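Local coordinates for spike protein P1 (Pseudoalteromonas phage pm2, PDB 2VVE) that serves as the receptor-binding spike at the fivefold vertices of the virion, its C-terminal part recognising the host and its N-terminal part joining the capsid, at residues 130-135 with 188-193; 155-160 with 202-207; 90-95 with 231-236. All blocks are in the same frame, centred on the assembly; numbering follows the deposited sequence.

Contact 1: 130-135 with 188-193; sequences SLKARV and DNTLDV
Arg134 NE donates to Asp188 OD2 at 2.8 Å, a salt bridge in which the carboxylate oxygen uses its anti lone pair and lies 17° out of the guanidinium plane. Arg134 is extended from CG to NE, with CG anti to the backbone N (chi1 174°), which carries NE out to Asp188. Carboxylate and guanidinium planes are turned 70° against each other, so this is a single-point grip. Asp188 OD1 is engaged by Arg136 NE, and Arg134 NH1 reaches Asp185 O, which probably holds both charged ends in place. Next to this pair along the strands, 130-135 and 189-193 run antiparallel as an edge pair of the four-stranded sheet of a jelly-roll-like domain, probably the receptor-binding one. Leu131-Val193, Ala133-Leu191 and Val135-Asn189 are hydrogen-bonded pairs. The two faces differ: Lys132 and Asp192 lie side by side on the polar one, Lys132 CE 3.4 Å from Asp192 OD2, while Lys132 NZ turns to a salt bridge with Asp237. On the other, the small Ala133 sets its CB 4.2 Å from Leu191 CB, and Val135 CG2 crosses to the same CB at 4.0 Å. These apolar residues suit the side turned inward, where Leu131, Ala133, Leu191 and Val193 all touch Phe157.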
loop_
_atom_site.group_PDB
_atom_site.type_symbol
_atom_site.label_atom_id
_atom_site.label_comp_id
_atom_site.label_asym_id
_atom_site.label_seq_id
_atom_site.Cartn_x
_atom_site.Cartn_y
_atom_site.Cartn_z
ATOM N N SER A 130 -19.259 -25.204 15.602
ATOM C CA SER A 130 -19.645 -25.055 17.011
ATOM C C SER A 130 -19.150 -23.740 17.599
ATOM O O SER A 130 -17.957 -23.439 17.550
ATOM C CB SER A 130 -19.099 -26.222 17.839
ATOM O OG SER A 130 -19.351 -26.025 19.226
ATOM N N LEU A 131 -20.079 -22.967 18.162
ATOM C CA LEU A 131 -19.743 -21.780 18.939
ATOM C C LEU A 131 -20.250 -21.966 20.359
ATOM O O LEU A 131 -21.437 -22.233 20.581
ATOM C CB LEU A 131 -20.348 -20.520 18.306
ATOM C CG LEU A 131 -19.995 -19.139 18.877
ATOM C CD1 LEU A 131 -18.496 -18.865 18.826
ATOM C CD2 LEU A 131 -20.743 -18.048 18.121
ATOM N N LYS A 132 -19.346 -21.811 21.317
ATOM C CA LYS A 132 -19.654 -22.088 22.709
ATOM C C LYS A 132 -19.368 -20.906 23.614
ATOM O O LYS A 132 -18.596 -20.014 23.268
ATOM C CB LYS A 132 -18.841 -23.284 23.198
ATOM C CG LYS A 132 -19.213 -24.620 22.572
ATOM C CD LYS A 132 -18.266 -25.692 23.087
ATOM C CE LYS A 132 -18.492 -27.041 22.409
ATOM N NZ LYS A 132 -17.434 -28.038 22.802
ATOM N N ALA A 133 -20.004 -20.907 24.783
ATOM C CA ALA A 133 -19.624 -19.990 25.847
ATOM C C ALA A 133 -19.745 -20.662 27.201
ATOM O O ALA A 133 -20.669 -21.457 27.429
ATOM C CB ALA A 133 -20.467 -18.727 25.809
ATOM N N ARG A 134 -18.809 -20.330 28.086
ATOM C CA ARG A 134 -18.890 -20.669 29.497
ATOM C C ARG A 134 -19.673 -19.531 30.160
ATOM O O ARG A 134 -19.263 -18.361 30.130
ATOM C CB ARG A 134 -17.479 -20.828 30.091
ATOM C CG ARG A 134 -17.446 -21.036 31.597
ATOM C CD ARG A 134 -16.023 -21.177 32.127
ATOM N NE ARG A 134 -16.045 -21.495 33.553
ATOM C CZ ARG A 134 -14.995 -21.922 34.247
ATOM N NH1 ARG A 134 -15.127 -22.193 35.539
ATOM N NH2 ARG A 134 -13.816 -22.081 33.655
ATOM N N VAL A 135 -20.829 -19.875 30.716
ATOM C CA VAL A 135 -21.799 -18.868 31.125
ATOM C C VAL A 135 -22.089 -18.986 32.618
ATOM O O VAL A 135 -22.359 -20.075 33.127
ATOM C CB VAL A 135 -23.121 -18.967 30.281
ATOM C CG1 VAL A 135 -24.109 -17.936 30.720
ATOM C CG2 VAL A 135 -22.842 -18.779 28.802
ATOM N N ASP A 188 -20.970 -23.364 36.384
ATOM C CA ASP A 188 -21.090 -22.620 35.120
ATOM C C ASP A 188 -21.711 -23.490 34.028
ATOM O O ASP A 188 -21.455 -24.696 33.964
ATOM C CB ASP A 188 -19.730 -22.101 34.642
ATOM C CG ASP A 188 -19.238 -20.898 35.434
ATOM O OD1 ASP A 188 -19.991 -20.362 36.281
ATOM O OD2 ASP A 188 -18.081 -20.488 35.205
ATOM N N ASN A 189 -22.539 -22.877 33.190
ATOM C CA ASN A 189 -23.154 -23.578 32.065
ATOM C C ASN A 189 -22.373 -23.441 30.764
ATOM O O ASN A 189 -21.521 -22.566 30.625
ATOM C CB ASN A 189 -24.588 -23.096 31.863
ATOM C CG ASN A 189 -25.482 -23.420 33.042
ATOM O OD1 ASN A 189 -25.247 -24.385 33.770
ATOM N ND2 ASN A 189 -26.518 -22.619 33.234
ATOM N N THR A 190 -22.660 -24.322 29.812
ATOM C CA THR A 190 -22.105 -24.178 28.477
ATOM C C THR A 190 -23.199 -23.905 27.446
ATOM O O THR A 190 -24.075 -24.741 27.205
ATOM C CB THR A 190 -21.231 -25.381 28.067
ATOM O OG1 THR A 190 -20.145 -25.513 28.994
ATOM C CG2 THR A 190 -20.662 -25.182 26.660
ATOM N N LEU A 191 -23.145 -22.718 26.857
ATOM C CA LEU A 191 -23.974 -22.394 25.715
ATOM C C LEU A 191 -23.256 -23.039 24.528
ATOM O O LEU A 191 -22.056 -22.844 24.352
ATOM C CB LEU A 191 -24.115 -20.862 25.584
ATOM C CG LEU A 191 -24.825 -20.261 24.367
ATOM C CD1 LEU A 191 -26.266 -20.736 24.219
ATOM C CD2 LEU A 191 -24.759 -18.729 24.391
ATOM N N ASP A 192 -23.961 -23.863 23.755
ATOM C CA ASP A 192 -23.326 -24.580 22.648
ATOM C C ASP A 192 -24.283 -24.623 21.470
ATOM O O ASP A 192 -25.293 -25.344 21.494
ATOM C CB ASP A 192 -22.917 -26.000 23.084
ATOM C CG ASP A 192 -22.132 -26.777 22.005
ATOM O OD1 ASP A 192 -21.895 -26.282 20.869
ATOM O OD2 ASP A 192 -21.726 -27.912 22.316
ATOM N N VAL A 193 -23.969 -23.828 20.453
ATOM C CA VAL A 193 -24.800 -23.777 19.254
ATOM C C VAL A 193 -23.981 -24.087 18.010
ATOM O O VAL A 193 -22.781 -23.787 17.942
ATOM C CB VAL A 193 -25.525 -22.394 19.097
ATOM C CG1 VAL A 193 -26.470 -22.144 20.278
ATOM C CG2 VAL A 193 -24.515 -21.254 18.944
#

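Contact 2: 155-160 with 202-207; sequences PAFYIT and HRVFPV
Val207 CG2 sits over the centre of the Tyr158 ring, 3.6 Å from the ring centroid and 10° off its normal, a CH-pi contact. CG1 of Val207 is anti to the carbonyl carbon (chi1 -56°), which leaves CG2 between the backbone N and the carbonyl carbon, facing the ring; the same methyl also lies 4.1 Å from Ala156 CB. On the opposite face of the sheet Val204 spreads its two methyls: CG1 lies 3.8 Å from Phe157 CD1, and CG2 lies 3.9 Å from Ile159 CG1. Branched valine and isoleucine fit such buried strand positions well.

Thr160 takes part in three bonds: its N donates to Arg203 O, its OG1 accepts from Arg203 N at 3.0 Å, and its O accepts from His202 ND1 at 2.8 Å, with the oxygen near the imidazole plane but the donor 36° above the carbonyl plane. His202 NE2 is held by Ser198 O, and Thr160 OG1 also pairs with Gly162 O. Backbone bonds of the pairs Ala156-Val207 and Tyr158-Phe205 fix the register. The pair lies inside one sheet of a jelly-roll-like sandwich, strand 169-172 flanking 155-160 and strand 116-120 flanking 202-207, while helix 105-110 covers Tyr158 and Phe205 through Leu108.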
loop_
_atom_site.group_PDB
_atom_site.type_symbol
_atom_site.label_atom_id
_atom_site.label_comp_id
_atom_site.label_asym_id
_atom_site.label_seq_id
_atom_site.Cartn_x
_atom_site.Cartn_y
_atom_site.Cartn_z
ATOM N N PRO A 155 -29.415 -17.279 27.822
ATOM C CA PRO A 155 -28.340 -16.572 27.126
ATOM C C PRO A 155 -28.413 -16.808 25.615
ATOM O O PRO A 155 -28.909 -17.848 25.178
ATOM C CB PRO A 155 -27.061 -17.177 27.726
ATOM C CG PRO A 155 -27.493 -18.532 28.246
ATOM C CD PRO A 155 -28.906 -18.357 28.695
ATOM N N ALA A 156 -27.959 -15.840 24.829
ATOM C CA ALA A 156 -27.956 -15.994 23.369
ATOM C C ALA A 156 -26.747 -15.320 22.745
ATOM O O ALA A 156 -26.107 -14.469 23.381
ATOM C CB ALA A 156 -29.243 -15.440 22.761
ATOM N N PHE A 157 -26.414 -15.744 21.525
ATOM C CA PHE A 157 -25.604 -14.933 20.621
ATOM C C PHE A 157 -26.554 -14.348 19.616
ATOM O O PHE A 157 -27.305 -15.095 18.982
ATOM C CB PHE A 157 -24.587 -15.781 19.858
ATOM C CG PHE A 157 -23.618 -16.506 20.736
ATOM C CD1 PHE A 157 -22.778 -15.807 21.599
ATOM C CD2 PHE A 157 -23.533 -17.893 20.688
ATOM C CE1 PHE A 157 -21.849 -16.493 22.412
ATOM C CE2 PHE A 157 -22.623 -18.595 21.503
ATOM C CZ PHE A 157 -21.778 -17.886 22.361
ATOM N N TYR A 158 -26.543 -13.018 19.488
ATOM C CA TYR A 158 -27.194 -12.368 18.357
ATOM C C TYR A 158 -26.116 -12.134 17.299
ATOM O O TYR A 158 -25.143 -11.429 17.561
ATOM C CB TYR A 158 -27.806 -11.018 18.756
ATOM C CG TYR A 158 -29.017 -11.073 19.666
ATOM C CD1 TYR A 158 -29.654 -12.286 19.990
ATOM C CD2 TYR A 158 -29.531 -9.904 20.200
ATOM C CE1 TYR A 158 -30.767 -12.303 20.829
ATOM C CE2 TYR A 158 -30.630 -9.915 21.029
ATOM C CZ TYR A 158 -31.254 -11.096 21.337
ATOM O OH TYR A 158 -32.365 -11.036 22.163
ATOM N N ILE A 159 -26.290 -12.711 16.111
ATOM C CA ILE A 159 -25.255 -12.667 15.075
ATOM C C ILE A 159 -25.798 -12.052 13.784
ATOM O O ILE A 159 -26.890 -12.407 13.329
ATOM C CB ILE A 159 -24.675 -14.077 14.781
ATOM C CG1 ILE A 159 -24.275 -14.783 16.090
ATOM C CG2 ILE A 159 -23.492 -13.989 13.789
ATOM C CD1 ILE A 159 -23.621 -16.163 15.899
ATOM N N THR A 160 -25.035 -11.149 13.170
ATOM C CA THR A 160 -25.481 -10.563 11.896
ATOM C C THR A 160 -25.550 -11.683 10.834
ATOM O O THR A 160 -24.659 -12.521 10.761
ATOM C CB THR A 160 -24.553 -9.418 11.415
ATOM O OG1 THR A 160 -23.217 -9.904 11.294
ATOM C CG2 THR A 160 -24.568 -8.230 12.402
ATOM N N HIS A 202 -18.793 -11.453 10.474
ATOM C CA HIS A 202 -20.083 -11.439 11.142
ATOM C C HIS A 202 -19.857 -10.944 12.567
ATOM O O HIS A 202 -18.889 -11.324 13.228
ATOM C CB HIS A 202 -20.729 -12.830 11.174
ATOM C CG HIS A 202 -21.076 -13.362 9.816
ATOM N ND1 HIS A 202 -22.338 -13.252 9.279
ATOM C CD2 HIS A 202 -20.315 -13.968 8.871
ATOM C CE1 HIS A 202 -22.351 -13.786 8.071
ATOM N NE2 HIS A 202 -21.134 -14.224 7.796
ATOM N N ARG A 203 -20.749 -10.079 13.014
ATOM C CA ARG A 203 -20.653 -9.490 14.355
ATOM C C ARG A 203 -21.567 -10.249 15.313
ATOM O O ARG A 203 -22.718 -10.566 14.972
ATOM C CB ARG A 203 -21.017 -8.007 14.323
ATOM C CG ARG A 203 -20.835 -7.264 15.643
ATOM C CD ARG A 203 -20.562 -5.786 15.378
ATOM N NE ARG A 203 -19.231 -5.608 14.772
ATOM C CZ ARG A 203 -18.739 -4.449 14.341
ATOM N NH1 ARG A 203 -19.466 -3.349 14.429
ATOM N NH2 ARG A 203 -17.512 -4.397 13.819
ATOM N N VAL A 204 -21.032 -10.531 16.503
ATOM C CA VAL A 204 -21.707 -11.359 17.515
ATOM C C VAL A 204 -21.883 -10.602 18.832
ATOM O O VAL A 204 -20.904 -10.113 19.402
ATOM C CB VAL A 204 -20.911 -12.676 17.797
ATOM C CG1 VAL A 204 -21.679 -13.569 18.781
ATOM C CG2 VAL A 204 -20.592 -13.421 16.502
ATOM N N PHE A 205 -23.129 -10.522 19.307
ATOM C CA PHE A 205 -23.464 -9.901 20.599
ATOM C C PHE A 205 -23.903 -10.984 21.609
ATOM O O PHE A 205 -25.007 -11.546 21.493
ATOM C CB PHE A 205 -24.607 -8.878 20.455
ATOM C CG PHE A 205 -24.327 -7.745 19.503
ATOM C CD1 PHE A 205 -23.924 -6.502 19.993
ATOM C CD2 PHE A 205 -24.513 -7.898 18.128
ATOM C CE1 PHE A 205 -23.683 -5.437 19.124
ATOM C CE2 PHE A 205 -24.271 -6.831 17.251
ATOM C CZ PHE A 205 -23.850 -5.608 17.750
ATOM N N PRO A 206 -23.043 -11.304 22.588
ATOM C CA PRO A 206 -23.481 -12.185 23.675
ATOM C C PRO A 206 -24.429 -11.436 24.616
ATOM O O PRO A 206 -24.058 -10.405 25.196
ATOM C CB PRO A 206 -22.163 -12.568 24.379
ATOM C CG PRO A 206 -21.062 -12.162 23.428
ATOM C CD PRO A 206 -21.616 -10.950 22.721
ATOM N N VAL A 207 -25.652 -11.949 24.753
ATOM C CA VAL A 207 -26.697 -11.255 25.512
ATOM C C VAL A 207 -27.518 -12.162 26.409
ATOM O O VAL A 207 -27.547 -13.393 26.217
ATOM C CB VAL A 207 -27.700 -10.517 24.565
ATOM C CG1 VAL A 207 -26.973 -9.542 23.651
ATOM C CG2 VAL A 207 -28.531 -11.516 23.755
#

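Contact 3: 90-95 with 231-236; sequences FKEYSA and FIEVYS
Two consecutive residues, Phe90 and Lys91, face the single residue Val234, a classic beta bulge. Val234 O receives Phe90 N at 2.7 Å and, weakly, Lys91 N at 3.4 Å, while Val234 N donates back to Lys91 O in a nearly straight bond of 177°. The bulge lies where the edge strand 88-91 pairs antiparallel with 229-236 in the four-stranded sheet of a jelly-roll-like domain. Strand 229-236 has a bulge of its own on its other side, where Ile232 and Glu233 both face Arg134.

At the bulge the Phe90 ring lies obliquely by the partner strand: CD2 comes 4.0 Å from Tyr235 CA, and CE2 leans toward Ser236 CB. A large flat side chain suits this site because its ring also meets Phe116, with planes about 20° apart, and touches Leu131 and Leu241. Beyond Lys91 the pairing becomes irregular. Tyr93 N points between two carbonyls, bonded to Phe231 O at 3.3 Å and only weakly to Ile232 O. The Tyr93 ring presents its edge to Phe231 O, nearly in the ring plane, and runs alongside the Phe231 side chain, CD2 being 3.9 Å from Phe231 CB. CG of Tyr93 is anti to its carbonyl carbon (chi1 -63°), which sets it beside the backbone N and lets ring and N-H both meet Phe231 O. Glu92 and Glu233 lie side by side pointing the same way, their methylene groups in contact; Glu92 OE1 and Glu233 OE2 stay 5.7 Å apart, so some repulsion is probable though the charges do not touch.

Where the two segments diverge, water takes over. One molecule donates to both Tyr93 O and Ile232 O. A second, lying at the edge of the Phe231 ring, donates to Ala95 O and accepts from Phe231 N at 2.9 Å.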
loop_
_atom_site.group_PDB
_atom_site.type_symbol
_atom_site.label_atom_id
_atom_site.label_comp_id
_atom_site.label_asym_id
_atom_site.label_seq_id
_atom_site.Cartn_x
_atom_site.Cartn_y
_atom_site.Cartn_z
ATOM N N PHE A 90 -12.548 -16.201 21.720
ATOM C CA PHE A 90 -12.969 -14.948 21.118
ATOM C C PHE A 90 -12.893 -13.814 22.121
ATOM O O PHE A 90 -12.325 -12.758 21.832
ATOM C CB PHE A 90 -14.370 -15.076 20.535
ATOM C CG PHE A 90 -14.442 -15.976 19.331
ATOM C CD1 PHE A 90 -13.917 -15.565 18.114
ATOM C CD2 PHE A 90 -15.035 -17.235 19.422
ATOM C CE1 PHE A 90 -13.981 -16.385 17.001
ATOM C CE2 PHE A 90 -15.110 -18.072 18.302
ATOM C CZ PHE A 90 -14.579 -17.647 17.092
ATOM N N LYS A 91 -13.470 -14.044 23.300
ATOM C CA LYS A 91 -13.531 -13.044 24.349
ATOM C C LYS A 91 -13.606 -13.737 25.698
ATOM O O LYS A 91 -14.095 -14.876 25.814
ATOM C CB LYS A 91 -14.791 -12.168 24.204
ATOM C CG LYS A 91 -14.779 -11.141 23.089
ATOM C CD LYS A 91 -13.873 -9.947 23.403
ATOM C CE LYS A 91 -13.867 -8.989 22.223
ATOM N NZ LYS A 91 -12.773 -7.969 22.263
ATOM N N GLU A 92 -13.111 -13.044 26.713
ATOM C CA GLU A 92 -13.421 -13.387 28.099
ATOM C C GLU A 92 -13.972 -12.134 28.738
ATOM O O GLU A 92 -13.374 -11.063 28.622
ATOM C CB GLU A 92 -12.185 -13.888 28.845
ATOM C CG GLU A 92 -11.630 -15.185 28.292
ATOM C CD GLU A 92 -10.300 -15.561 28.900
ATOM O OE1 GLU A 92 -10.285 -16.037 30.053
ATOM O OE2 GLU A 92 -9.273 -15.386 28.216
ATOM N N TYR A 93 -15.127 -12.257 29.384
ATOM C CA TYR A 93 -15.755 -11.115 30.028
ATOM C C TYR A 93 -15.828 -11.306 31.534
ATOM O O TYR A 93 -16.117 -12.405 32.019
ATOM C CB TYR A 93 -17.168 -10.908 29.492
ATOM C CG TYR A 93 -17.259 -10.576 28.026
ATOM C CD1 TYR A 93 -16.953 -9.292 27.560
ATOM C CD2 TYR A 93 -17.701 -11.525 27.104
ATOM C CE1 TYR A 93 -17.065 -8.971 26.201
ATOM C CE2 TYR A 93 -17.815 -11.213 25.747
ATOM C CZ TYR A 93 -17.494 -9.937 25.307
ATOM O OH TYR A 93 -17.604 -9.622 23.970
ATOM N N SER A 94 -15.563 -10.229 32.264
ATOM C CA SER A 94 -15.821 -10.196 33.695
ATOM C C SER A 94 -17.084 -9.381 33.988
ATOM O O SER A 94 -17.712 -9.570 35.029
ATOM C CB SER A 94 -14.621 -9.629 34.460
ATOM O OG SER A 94 -14.335 -8.309 34.050
ATOM N N ALA A 95 -17.453 -8.492 33.061
ATOM C CA ALA A 95 -18.648 -7.660 33.203
ATOM C C ALA A 95 -19.911 -8.455 32.922
ATOM O O ALA A 95 -19.947 -9.261 31.992
ATOM C CB ALA A 95 -18.577 -6.467 32.272
ATOM N N PHE A 231 -20.827 -13.849 30.413
ATOM C CA PHE A 231 -20.137 -14.721 29.451
ATOM C C PHE A 231 -18.657 -14.835 29.810
ATOM O O PHE A 231 -17.803 -14.148 29.251
ATOM C CB PHE A 231 -20.332 -14.245 28.004
ATOM C CG PHE A 231 -21.738 -14.409 27.501
ATOM C CD1 PHE A 231 -22.083 -15.497 26.713
ATOM C CD2 PHE A 231 -22.721 -13.485 27.837
ATOM C CE1 PHE A 231 -23.402 -15.665 26.254
ATOM C CE2 PHE A 231 -24.038 -13.640 27.391
ATOM C CZ PHE A 231 -24.378 -14.728 26.593
ATOM N N ILE A 232 -18.370 -15.709 30.771
ATOM C CA ILE A 232 -17.009 -15.920 31.276
ATOM C C ILE A 232 -15.972 -16.127 30.147
ATOM O O ILE A 232 -14.894 -15.505 30.142
ATOM C CB ILE A 232 -16.990 -17.105 32.283
ATOM C CG1 ILE A 232 -17.882 -16.788 33.503
ATOM C CG2 ILE A 232 -15.566 -17.462 32.693
ATOM C CD1 ILE A 232 -17.417 -15.578 34.319
ATOM N N GLU A 233 -16.321 -16.977 29.183
ATOM C CA GLU A 233 -15.469 -17.250 28.036
ATOM C C GLU A 233 -16.339 -17.563 26.822
ATOM O O GLU A 233 -17.289 -18.318 26.930
ATOM C CB GLU A 233 -14.561 -18.443 28.353
ATOM C CG GLU A 233 -13.452 -18.689 27.342
ATOM C CD GLU A 233 -12.792 -20.050 27.517
ATOM O OE1 GLU A 233 -13.211 -20.827 28.412
ATOM O OE2 GLU A 233 -11.858 -20.343 26.746
ATOM N N VAL A 234 -16.039 -16.938 25.688
ATOM C CA VAL A 234 -16.670 -17.293 24.416
ATOM C C VAL A 234 -15.566 -17.883 23.531
ATOM O O VAL A 234 -14.526 -17.245 23.301
ATOM C CB VAL A 234 -17.340 -16.086 23.721
ATOM C CG1 VAL A 234 -18.035 -16.542 22.418
ATOM C CG2 VAL A 234 -18.337 -15.390 24.680
ATOM N N TYR A 235 -15.801 -19.094 23.033
ATOM C CA TYR A 235 -14.727 -19.870 22.396
ATOM C C TYR A 235 -15.274 -20.903 21.429
ATOM O O TYR A 235 -16.485 -21.098 21.317
ATOM C CB TYR A 235 -13.883 -20.574 23.479
ATOM C CG TYR A 235 -14.634 -21.643 24.245
ATOM C CD1 TYR A 235 -14.555 -22.992 23.866
ATOM C CD2 TYR A 235 -15.450 -21.312 25.332
ATOM C CE1 TYR A 235 -15.258 -23.975 24.548
ATOM C CE2 TYR A 235 -16.158 -22.299 26.024
ATOM C CZ TYR A 235 -16.053 -23.628 25.624
ATOM O OH TYR A 235 -16.756 -24.602 26.299
ATOM N N SER A 236 -14.363 -21.572 20.731
ATOM C CA SER A 236 -14.721 -22.738 19.949
ATOM C C SER A 236 -13.568 -23.729 20.022
ATOM O O SER A 236 -12.412 -23.331 19.911
ATOM C CB SER A 236 -14.983 -22.344 18.497
ATOM O OG SER A 236 -15.292 -23.485 17.702
HETATM O O HOH W 1 -13.731 -14.482 32.314
HETATM O O HOH W 2 -20.887 -10.998 29.881
#

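How the contacts relate
Contacts 1 and 3 belong to one four-stranded antiparallel sheet, ordered 88-91, 229-236, 129-137 and 189-195, and occupy its two edges with centres about 10 Å apart. Contact 2 lies in the sheet that holds 151-160 and 200-208, its centre about 12 Å from each. The two sheets face each other as in a jelly-roll sandwich: Phe157 of contact 2 packs on the apolar face of contact 1, and Phe231 of contact 3 against Pro155 and Pro206. Along the chain contact 3 encloses the other two, whose segments alternate, so the strands pass from sheet to sheet. Together they probably form much of the framework of the receptor-binding domain.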